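Side-chain contacts in type IV secretion protein Dot (Legionella pneumophila, PDB 6KS5), which removes ubiquitin as a deubiquitinase and regulates the association of polyubiquitin chains with the Legionella phagosome: residues A[67-72]-A[332-337]; A[128-133]-A[155-160]; A[139-142]-A[148-151]. One frame throughout, in Å; residues are numbered along the deposited sequence.

Contact 1: A[67-72]-A[332-337]; sequences EFFHNP and ESLSEI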
ATOM      1  N   GLU A  67      13.863  14.742  -8.592  1.00 99.52           N
ATOM      2  CA  GLU A  67      14.618  15.606  -9.489  1.00100.32           C
ATOM      3  C   GLU A  67      13.882  15.902 -10.790  1.00102.27           C
ATOM      4  O   GLU A  67      14.370  16.711 -11.586  1.00103.09           O
ATOM      5  CB  GLU A  67      15.989  14.989  -9.782  1.00 99.31           C
ATOM      6  CG  GLU A  67      15.969  13.765 -10.679  1.00 99.93           C
ATOM      7  CD  GLU A  67      17.354  13.417 -11.195  1.00 99.85           C
ATOM      8  OE1 GLU A  67      17.606  13.604 -12.406  1.00101.11           O
ATOM      9  OE2 GLU A  67      18.196  12.969 -10.383  1.00 98.56           O
ATOM     10  N   PHE A  68      12.723  15.282 -11.025  1.00 96.13           N
ATOM     11  CA  PHE A  68      11.899  15.610 -12.178  1.00 98.64           C
ATOM     12  C   PHE A  68      10.595  16.303 -11.816  1.00100.47           C
ATOM     13  O   PHE A  68      10.031  17.004 -12.662  1.00102.21           O
ATOM     14  CB  PHE A  68      11.579  14.345 -12.990  1.00 99.19           C
ATOM     15  CG  PHE A  68      12.769  13.467 -13.227  1.00 98.00           C
ATOM     16  CD1 PHE A  68      13.736  13.824 -14.151  1.00 98.30           C
ATOM     17  CD2 PHE A  68      12.923  12.282 -12.525  1.00 96.60           C
ATOM     18  CE1 PHE A  68      14.835  13.018 -14.370  1.00 97.09           C
ATOM     19  CE2 PHE A  68      14.017  11.472 -12.741  1.00 95.41           C
ATOM     20  CZ  PHE A  68      14.976  11.840 -13.662  1.00 95.50           C
ATOM     21  N   PHE A  69      10.110  16.130 -10.589  1.00 97.87           N
ATOM     22  CA  PHE A  69       8.878  16.757 -10.133  1.00 99.61           C
ATOM     23  C   PHE A  69       9.154  17.476  -8.823  1.00 99.39           C
ATOM     24  O   PHE A  69       9.696  16.880  -7.887  1.00 97.82           O
ATOM     25  CB  PHE A  69       7.758  15.725  -9.944  1.00 99.75           C
ATOM     26  CG  PHE A  69       7.546  14.824 -11.133  1.00100.23           C
ATOM     27  CD1 PHE A  69       6.803  15.254 -12.219  1.00102.33           C
ATOM     28  CD2 PHE A  69       8.079  13.544 -11.157  1.00 98.89           C
ATOM     29  CE1 PHE A  69       6.603  14.430 -13.308  1.00103.06           C
ATOM     30  CE2 PHE A  69       7.881  12.717 -12.247  1.00 99.82           C
ATOM     31  CZ  PHE A  69       7.144  13.163 -13.324  1.00101.94           C
ATOM     32  N   HIS A  70       8.784  18.751  -8.757  1.00100.32           N
ATOM     33  CA  HIS A  70       8.896  19.523  -7.527  1.00100.97           C
ATOM     34  C   HIS A  70       7.596  20.187  -7.108  1.00102.78           C
ATOM     35  O   HIS A  70       7.433  20.482  -5.916  1.00102.69           O
ATOM     36  CB  HIS A  70       9.983  20.600  -7.663  1.00109.95           C
ATOM     37  N   ASN A  71       6.671  20.419  -8.031  1.00103.36           N
ATOM     38  CA  ASN A  71       5.367  21.006  -7.781  1.00105.74           C
ATOM     39  C   ASN A  71       4.297  20.120  -8.395  1.00105.68           C
ATOM     40  O   ASN A  71       4.552  19.429  -9.388  1.00105.33           O
ATOM     41  CB  ASN A  71       5.273  22.421  -8.374  1.00116.57           C
ATOM     42  N   PRO A  72       3.087  20.101  -7.813  1.00105.42           N
ATOM     43  CA  PRO A  72       1.957  19.342  -8.368  1.00106.57           C
ATOM     44  C   PRO A  72       1.612  19.755  -9.802  1.00108.12           C
ATOM     45  O   PRO A  72       1.980  19.060 -10.753  1.00107.65           O
ATOM     46  CB  PRO A  72       0.805  19.685  -7.417  1.00107.01           C
ATOM     47  CG  PRO A  72       1.469  20.053  -6.138  1.00106.29           C
ATOM     48  CD  PRO A  72       2.743  20.741  -6.531  1.00105.51           C
ATOM     49  N   GLU A 332      14.940   6.571 -16.945  1.00101.26           N
ATOM     50  CA  GLU A 332      15.621   6.842 -18.209  1.00100.18           C
ATOM     51  C   GLU A 332      14.720   7.613 -19.164  1.00101.64           C
ATOM     52  O   GLU A 332      15.186   8.475 -19.908  1.00100.25           O
ATOM     53  CB  GLU A 332      16.115   5.534 -18.853  1.00 99.16           C
ATOM     54  CG  GLU A 332      15.026   4.605 -19.344  1.00 95.01           C
ATOM     55  CD  GLU A 332      15.390   3.914 -20.631  1.00 93.17           C
ATOM     56  OE1 GLU A 332      14.689   4.165 -21.643  1.00 92.65           O
ATOM     57  OE2 GLU A 332      16.381   3.149 -20.624  1.00 92.03           O
ATOM     58  N   SER A 333      13.433   7.312 -19.172  1.00 99.83           N
ATOM     59  CA  SER A 333      12.518   8.018 -20.060  1.00 98.27           C
ATOM     60  C   SER A 333      12.180   9.419 -19.557  1.00 96.03           C
ATOM     61  O   SER A 333      11.798  10.282 -20.358  1.00 95.16           O
ATOM     62  CB  SER A 333      11.226   7.211 -20.242  1.00100.18           C
ATOM     63  OG  SER A 333      11.480   5.976 -20.891  1.00102.06           O
ATOM     64  N   LEU A 334      12.320   9.664 -18.254  1.00 99.14           N
ATOM     65  CA  LEU A 334      12.085  10.995 -17.713  1.00 95.76           C
ATOM     66  C   LEU A 334      13.274  11.921 -17.927  1.00 95.48           C
ATOM     67  O   LEU A 334      13.093  13.142 -17.932  1.00 93.37           O
ATOM     68  CB  LEU A 334      11.743  10.909 -16.221  1.00 94.34           C
ATOM     69  CG  LEU A 334      10.429  10.202 -15.864  1.00 95.72           C
ATOM     70  CD1 LEU A 334       9.927  10.646 -14.503  1.00 93.08           C
ATOM     71  CD2 LEU A 334       9.373  10.452 -16.930  1.00 95.63           C
ATOM     72  N   SER A 335      14.475  11.376 -18.125  1.00100.37           N
ATOM     73  CA  SER A 335      15.651  12.209 -18.357  1.00 98.86           C
ATOM     74  C   SER A 335      15.656  12.863 -19.735  1.00 99.11           C
ATOM     75  O   SER A 335      16.444  13.792 -19.960  1.00 97.96           O
ATOM     76  CB  SER A 335      16.925  11.379 -18.181  1.00 98.38           C
ATOM     77  OG  SER A 335      16.818  10.470 -17.099  1.00 98.68           O
ATOM     78  N   GLU A 336      14.793  12.413 -20.653  1.00100.00           N
ATOM     79  CA  GLU A 336      14.727  13.024 -21.975  1.00100.04           C
ATOM     80  C   GLU A 336      14.313  14.489 -21.910  1.00 98.49           C
ATOM     81  O   GLU A 336      14.628  15.255 -22.830  1.00 98.04           O
ATOM     82  CB  GLU A 336      13.766  12.236 -22.871  1.00102.07           C
ATOM     83  N   ILE A 337      13.620  14.894 -20.850  1.00 99.37           N
ATOM     84  CA  ILE A 337      13.230  16.283 -20.657  1.00 99.74           C
ATOM     85  C   ILE A 337      14.460  17.169 -20.504  1.00100.44           C
ATOM     86  O   ILE A 337      15.382  16.832 -19.760  1.00 99.96           O
ATOM     87  CB  ILE A 337      12.325  16.411 -19.437  1.00 99.21           C
TER

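Contact 2: A[128-133]-A[155-160]; sequences KGVFSA and GALYEA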
ATOM      1  N   LYS A 128      -9.504  -6.647  14.635  1.00 76.65           N
ATOM      2  CA  LYS A 128      -8.455  -6.798  13.633  1.00 75.61           C
ATOM      3  C   LYS A 128      -7.166  -6.089  14.036  1.00 72.57           C
ATOM      4  O   LYS A 128      -6.307  -5.838  13.184  1.00 71.22           O
ATOM      5  CB  LYS A 128      -8.947  -6.286  12.277  1.00 73.46           C
ATOM      6  N   GLY A 129      -6.999  -5.781  15.320  1.00 74.21           N
ATOM      7  CA  GLY A 129      -5.812  -5.105  15.789  1.00 72.75           C
ATOM      8  C   GLY A 129      -4.614  -6.031  15.898  1.00 70.43           C
ATOM      9  O   GLY A 129      -4.656  -7.213  15.554  1.00 69.76           O
ATOM     10  N   VAL A 130      -3.511  -5.458  16.388  1.00 72.64           N
ATOM     11  CA  VAL A 130      -2.276  -6.223  16.537  1.00 69.40           C
ATOM     12  C   VAL A 130      -2.427  -7.282  17.623  1.00 70.44           C
ATOM     13  O   VAL A 130      -1.924  -8.404  17.486  1.00 68.95           O
ATOM     14  CB  VAL A 130      -1.093  -5.277  16.821  1.00 67.25           C
ATOM     15  CG1 VAL A 130       0.208  -6.060  16.930  1.00 65.73           C
ATOM     16  CG2 VAL A 130      -0.987  -4.226  15.722  1.00 66.34           C
ATOM     17  N   PHE A 131      -3.118  -6.945  18.715  1.00 69.16           N
ATOM     18  CA  PHE A 131      -3.389  -7.925  19.763  1.00 69.75           C
ATOM     19  C   PHE A 131      -4.075  -9.161  19.199  1.00 68.68           C
ATOM     20  O   PHE A 131      -3.736 -10.294  19.560  1.00 69.22           O
ATOM     21  CB  PHE A 131      -4.256  -7.303  20.855  1.00 71.09           C
ATOM     22  CG  PHE A 131      -3.514  -6.387  21.774  1.00 72.96           C
ATOM     23  CD1 PHE A 131      -2.169  -6.582  22.036  1.00 75.12           C
ATOM     24  CD2 PHE A 131      -4.169  -5.329  22.383  1.00 74.29           C
ATOM     25  CE1 PHE A 131      -1.489  -5.737  22.890  1.00 77.28           C
ATOM     26  CE2 PHE A 131      -3.498  -4.480  23.239  1.00 76.72           C
ATOM     27  CZ  PHE A 131      -2.152  -4.683  23.495  1.00 77.66           C
ATOM     28  N   SER A 132      -5.061  -8.963  18.322  1.00 67.59           N
ATOM     29  CA  SER A 132      -5.761 -10.107  17.749  1.00 66.91           C
ATOM     30  C   SER A 132      -4.921 -10.788  16.679  1.00 64.90           C
ATOM     31  O   SER A 132      -4.869 -12.022  16.618  1.00 64.07           O
ATOM     32  CB  SER A 132      -7.119  -9.671  17.193  1.00 68.45           C
ATOM     33  OG  SER A 132      -7.844  -8.956  18.177  1.00 69.64           O
ATOM     34  N   ALA A 133      -4.262 -10.006  15.824  1.00 68.32           N
ATOM     35  CA  ALA A 133      -3.476 -10.599  14.747  1.00 66.21           C
ATOM     36  C   ALA A 133      -2.329 -11.429  15.300  1.00 65.94           C
ATOM     37  O   ALA A 133      -2.047 -12.525  14.799  1.00 66.05           O
ATOM     38  CB  ALA A 133      -2.946  -9.509  13.814  1.00 63.92           C
ATOM     39  N   GLY A 155      -0.725 -10.029   6.086  1.00 72.19           N
ATOM     40  CA  GLY A 155       0.570 -10.445   5.568  1.00 72.29           C
ATOM     41  C   GLY A 155       1.650  -9.399   5.765  1.00 72.73           C
ATOM     42  O   GLY A 155       2.763  -9.714   6.190  1.00 71.81           O
ATOM     43  N   ALA A 156       1.336  -8.138   5.459  1.00 68.09           N
ATOM     44  CA  ALA A 156       2.323  -7.075   5.613  1.00 67.91           C
ATOM     45  C   ALA A 156       2.734  -6.913   7.073  1.00 65.32           C
ATOM     46  O   ALA A 156       3.911  -6.672   7.372  1.00 67.14           O
ATOM     47  CB  ALA A 156       1.770  -5.762   5.059  1.00 67.40           C
ATOM     48  N   LEU A 157       1.777  -7.051   7.995  1.00 67.71           N
ATOM     49  CA  LEU A 157       2.091  -6.946   9.416  1.00 64.42           C
ATOM     50  C   LEU A 157       2.850  -8.172   9.906  1.00 64.74           C
ATOM     51  O   LEU A 157       3.753  -8.060  10.746  1.00 64.48           O
ATOM     52  CB  LEU A 157       0.808  -6.751  10.219  1.00 63.21           C
ATOM     53  CG  LEU A 157       0.952  -6.641  11.734  1.00 62.01           C
ATOM     54  CD1 LEU A 157       1.102  -5.191  12.137  1.00 62.73           C
ATOM     55  CD2 LEU A 157      -0.246  -7.265  12.432  1.00 60.48           C
ATOM     56  N   TYR A 158       2.499  -9.350   9.386  1.00 62.10           N
ATOM     57  CA  TYR A 158       3.185 -10.570   9.790  1.00 62.61           C
ATOM     58  C   TYR A 158       4.616 -10.612   9.268  1.00 66.03           C
ATOM     59  O   TYR A 158       5.475 -11.264   9.873  1.00 68.93           O
ATOM     60  CB  TYR A 158       2.400 -11.792   9.310  1.00 62.91           C
ATOM     61  CG  TYR A 158       1.141 -12.060  10.107  1.00 62.19           C
ATOM     62  CD1 TYR A 158       0.805 -11.271  11.194  1.00 61.16           C
ATOM     63  CD2 TYR A 158       0.294 -13.110   9.778  1.00 62.32           C
ATOM     64  CE1 TYR A 158      -0.337 -11.513  11.924  1.00 60.85           C
ATOM     65  CE2 TYR A 158      -0.851 -13.363  10.508  1.00 61.82           C
ATOM     66  CZ  TYR A 158      -1.158 -12.558  11.578  1.00 61.78           C
ATOM     67  OH  TYR A 158      -2.294 -12.797  12.310  1.00 63.45           O
ATOM     68  N   GLU A 159       4.893  -9.930   8.153  1.00 66.87           N
ATOM     69  CA  GLU A 159       6.242  -9.940   7.600  1.00 70.60           C
ATOM     70  C   GLU A 159       7.142  -8.924   8.290  1.00 71.83           C
ATOM     71  O   GLU A 159       8.324  -9.198   8.524  1.00 74.31           O
ATOM     72  CB  GLU A 159       6.199  -9.674   6.099  1.00 72.93           C
ATOM     73  CG  GLU A 159       6.377 -10.929   5.274  1.00 74.49           C
ATOM     74  CD  GLU A 159       7.012 -10.662   3.921  1.00 79.00           C
ATOM     75  OE1 GLU A 159       7.094 -11.609   3.107  1.00 81.06           O
ATOM     76  OE2 GLU A 159       7.419  -9.507   3.669  1.00 80.61           O
ATOM     77  N   ALA A 160       6.603  -7.752   8.628  1.00 68.14           N
ATOM     78  CA  ALA A 160       7.418  -6.732   9.275  1.00 69.14           C
ATOM     79  C   ALA A 160       7.932  -7.211  10.628  1.00 70.12           C
ATOM     80  O   ALA A 160       9.099  -6.986  10.967  1.00 73.41           O
ATOM     81  CB  ALA A 160       6.618  -5.439   9.429  1.00 65.57           C
TER

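Contact 3: A[139-142]-A[148-151]; sequences EYRS and ELKS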
ATOM      1  N   GLU A 139      -1.586 -19.159  17.809  1.00 78.16           N
ATOM      2  CA  GLU A 139      -2.359 -20.399  17.838  1.00 80.49           C
ATOM      3  C   GLU A 139      -2.561 -20.989  16.446  1.00 82.44           C
ATOM      4  O   GLU A 139      -2.617 -22.220  16.302  1.00 85.32           O
ATOM      5  CB  GLU A 139      -3.714 -20.176  18.511  1.00 81.16           C
ATOM      6  CG  GLU A 139      -3.611 -19.665  19.945  1.00 81.73           C
ATOM      7  CD  GLU A 139      -3.494 -20.782  20.970  1.00 84.10           C
ATOM      8  OE1 GLU A 139      -3.115 -20.479  22.129  1.00 82.32           O
ATOM      9  OE2 GLU A 139      -3.778 -21.952  20.617  1.00 88.18           O
ATOM     10  N   TYR A 140      -2.670 -20.142  15.415  1.00 83.25           N
ATOM     11  CA  TYR A 140      -2.882 -20.654  14.066  1.00 85.13           C
ATOM     12  C   TYR A 140      -1.627 -21.293  13.488  1.00 86.18           C
ATOM     13  O   TYR A 140      -1.737 -22.197  12.654  1.00 89.66           O
ATOM     14  CB  TYR A 140      -3.345 -19.537  13.140  1.00 84.37           C
ATOM     15  CG  TYR A 140      -4.815 -19.168  13.230  1.00 84.99           C
ATOM     16  CD1 TYR A 140      -5.709 -19.925  13.978  1.00 86.40           C
ATOM     17  CD2 TYR A 140      -5.308 -18.048  12.556  1.00 83.87           C
ATOM     18  CE1 TYR A 140      -7.054 -19.579  14.058  1.00 87.41           C
ATOM     19  CE2 TYR A 140      -6.640 -17.695  12.628  1.00 84.87           C
ATOM     20  CZ  TYR A 140      -7.512 -18.461  13.380  1.00 87.13           C
ATOM     21  OH  TYR A 140      -8.844 -18.107  13.451  1.00 89.13           O
ATOM     22  N   ARG A 141      -0.444 -20.862  13.917  1.00 78.27           N
ATOM     23  CA  ARG A 141       0.773 -21.392  13.321  1.00 79.63           C
ATOM     24  C   ARG A 141       1.094 -22.808  13.773  1.00 83.11           C
ATOM     25  O   ARG A 141       2.040 -23.405  13.247  1.00 85.36           O
ATOM     26  CB  ARG A 141       1.953 -20.476  13.633  1.00 78.65           C
ATOM     27  CG  ARG A 141       2.953 -20.377  12.501  1.00 80.38           C
ATOM     28  CD  ARG A 141       4.180 -19.600  12.927  1.00 79.84           C
ATOM     29  NE  ARG A 141       5.308 -19.837  12.036  1.00 81.71           N
ATOM     30  CZ  ARG A 141       6.150 -20.854  12.164  1.00 85.08           C
ATOM     31  NH1 ARG A 141       5.984 -21.728  13.144  1.00 87.01           N
ATOM     32  NH2 ARG A 141       7.155 -20.995  11.311  1.00 86.67           N
ATOM     33  N   SER A 142       0.340 -23.367  14.722  1.00 83.59           N
ATOM     34  CA  SER A 142       0.618 -24.740  15.113  1.00 87.61           C
ATOM     35  C   SER A 142       0.312 -25.728  14.000  1.00 93.36           C
ATOM     36  O   SER A 142       0.740 -26.882  14.088  1.00 98.28           O
ATOM     37  CB  SER A 142      -0.160 -25.105  16.378  1.00 89.28           C
ATOM     38  OG  SER A 142       0.655 -24.881  17.523  1.00 87.23           O
ATOM     39  N   GLU A 148       1.624 -19.404   4.567  1.00 89.87           N
ATOM     40  CA  GLU A 148       0.167 -19.464   4.517  1.00 91.50           C
ATOM     41  C   GLU A 148      -0.467 -18.319   5.298  1.00 89.13           C
ATOM     42  O   GLU A 148      -1.577 -17.883   4.964  1.00 89.82           O
ATOM     43  CB  GLU A 148      -0.318 -20.811   5.052  1.00 94.69           C
ATOM     44  CG  GLU A 148       0.318 -22.008   4.365  1.00 99.94           C
ATOM     45  CD  GLU A 148      -0.242 -23.328   4.855  1.00105.51           C
ATOM     46  OE1 GLU A 148      -1.291 -23.309   5.532  1.00104.72           O
ATOM     47  OE2 GLU A 148       0.361 -24.383   4.560  1.00110.43           O
ATOM     48  N   LEU A 149       0.216 -17.817   6.324  1.00 86.78           N
ATOM     49  CA  LEU A 149      -0.246 -16.654   7.066  1.00 83.91           C
ATOM     50  C   LEU A 149       0.245 -15.340   6.472  1.00 83.26           C
ATOM     51  O   LEU A 149      -0.254 -14.278   6.861  1.00 81.28           O
ATOM     52  CB  LEU A 149       0.196 -16.758   8.533  1.00 80.96           C
ATOM     53  CG  LEU A 149      -0.527 -17.782   9.416  1.00 81.12           C
ATOM     54  CD1 LEU A 149       0.437 -18.827   9.946  1.00 82.94           C
ATOM     55  CD2 LEU A 149      -1.245 -17.091  10.568  1.00 79.05           C
ATOM     56  N   LYS A 150       1.205 -15.382   5.542  1.00 83.52           N
ATOM     57  CA  LYS A 150       1.647 -14.177   4.851  1.00 84.61           C
ATOM     58  C   LYS A 150       0.728 -13.793   3.697  1.00 86.90           C
ATOM     59  O   LYS A 150       0.703 -12.622   3.303  1.00 87.38           O
ATOM     60  CB  LYS A 150       3.071 -14.358   4.322  1.00 86.07           C
ATOM     61  CG  LYS A 150       4.161 -14.250   5.372  1.00 84.88           C
ATOM     62  CD  LYS A 150       5.541 -14.328   4.730  1.00 87.65           C
ATOM     63  CE  LYS A 150       6.567 -14.929   5.679  1.00 88.18           C
ATOM     64  NZ  LYS A 150       7.959 -14.762   5.176  1.00 90.50           N
ATOM     65  N   SER A 151      -0.017 -14.747   3.147  1.00 85.19           N
ATOM     66  CA  SER A 151      -1.023 -14.455   2.139  1.00 87.17           C
ATOM     67  C   SER A 151      -2.331 -13.984   2.752  1.00 85.66           C
ATOM     68  O   SER A 151      -3.298 -13.744   2.021  1.00 88.33           O
ATOM     69  CB  SER A 151      -1.283 -15.694   1.274  1.00 90.41           C
ATOM     70  OG  SER A 151      -2.458 -16.366   1.698  1.00 92.00           O
TER

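Contact 1: A[67-72]-A[332-337]
Leu334 enters this contact CB first, set over the middle of the Phe68 ring. That methylene is 3.9 Å from the centroid of the Phe68 ring and only 4° off the ring normal, a nearly perpendicular CH-pi contact. Glu67 brings its own CG over the opposite face, 3.6 Å above the plane of the Phe68 ring, so the aromatic is sandwiched between two aliphatic carbons. Beyond CB, a chi1 of -65° sets the leucine CG beside the backbone N, and CD1, at the end of the branch, touches both rings: it lies 3.9 Å from Phe68 CD2 and 3.7 Å from Phe69 CE2. In the fold this is where a loop that follows helix 61-65 meets the C-terminal part of helix 326-334, the last helix of the modelled chain; a type I beta turn spans Leu334 to Ile337. The carbonyl of the first turn residue borders Phe68 as well, with Leu334 O 3.9 Å from Phe68 CD1. Ser335 adds a looser touch, its OG 4.1 Å from Phe68 CZ, while that hydroxyl makes its hydrogen bond with Ile331 O one turn back. Phe69 also packs on Phe50, Ser74 and Leu75.

Contact 2: A[128-133]-A[155-160]
The ring of Tyr158 reaches across to the backbone and methyl group of Ala133, and it is the flat group on which this contact turns. Ala133 lies obliquely off the hydroxyl end of the ring, near CE1 and CZ, and straddles its plane: the methyl lies to one side of it and the carbonyl oxygen to the other, neither of them over the centre. Ala133 CB is 3.8 Å from Tyr158 CE1. A further ring, that of Tyr137, meets Tyr158 in an edge-to-face pairing. With CG beside the backbone N (chi1 -74°), the tyrosine leans out from its own helix until the phenol ends at the neighbouring one. There Tyr158 OH donates a hydrogen bond of 2.5 Å to Ala133 O. The donor comes in well bent from the C=O direction, at 118°, and 31° out of the carbonyl plane. The bond gives the hydroxyl of this buried residue a partner on the helix backbone.

Beside this polar link lies an apolar one. Leu157, with CG anti to the backbone N, points at the facing helix; CD2 meets Ala133 CB at 3.8 Å, and CD1 approaches Val130 CG2 more loosely, at 4.3 Å. Trp201 of helix 193-214 packs on both Val130 and Leu157, and Tyr209 of the same helix also covers the leucine. Gly129 is the N-cap of the facing helix, whose first turn is closed by the bond from Ala133 N to Gly129 O.

Val130 and Ala133, three residues apart on one helical face, thus receive the successive residues Leu157 and Tyr158. This is helix-helix packing in the buried helical part of the fold, where helices 130-140 and 155-160 meet and helix 193-214 covers Val130 and Leu157.

Contact 3: A[139-142]-A[148-151]
Leu149 divides its two methyl groups between neighbouring residues of the facing segment, CD1 going to Arg141 and CD2 to Tyr140. Its CB points toward that segment, and a chi2 near 119°, away from the usual staggered values, spreads the methyls to the two partners. CD1 touches Arg141 CG at 3.9 Å, and CD2 lies 4.1 Å from Tyr140 CB.

Both partners present the base of the side chain and send the polar end off in another direction. In Tyr140, CB is aimed at the leucine, but the ring turns away from it (chi1 -80°), leaving the methylene as the part that touches. Arg141 does this by another route: its chain runs extended from CG to NE and passes the leucine at about a right angle, and CG is the atom that touches. The guanidinium is then turned across the line of that chain (chi4 -86°), and NE forms a salt bridge with Glu166 on helix 162-173. One residue thereby serves two purposes, greasy at its base and charged at its tip.

The same helix receives other polar groups from these segments: Ser142 OG is hydrogen-bonded to Glu173, and Lys150 NZ forms a salt bridge with Glu162. Leu149, by contrast, is buried, and its backbone O is taken by Thr152 OG1.

What results is a compact helix-loop-helix connection, in which the C-terminal part of helix 130-140 and the residues after it meet the short helix 146-150 at one leucine, and polar side chains tie both to helix 162-173.

Burial separates the three contacts clearly. Contact 2 is a core contact, with every touching residue buried; contact 3 is partly buried, and contact 1 lies at the surface, on the opposite side of the chain's centre from the other two. Contacts 2 and 3 share helix 130-140, their centres are 11 Å apart, and they meet where Tyr158 CD2 packs 3.2 Å from Leu149 O. Contact 1 is remote, about 26 Å from contact 2 between nearest atoms, and its segments enclose both others along the sequence. Chemistry follows place: one aromatic face and a second ring against a leucine in 67-72/332-337, methyls plus a hydroxyl-to-carbonyl bond in the core, and aliphatic bases of polar side chains in 139-142/148-151.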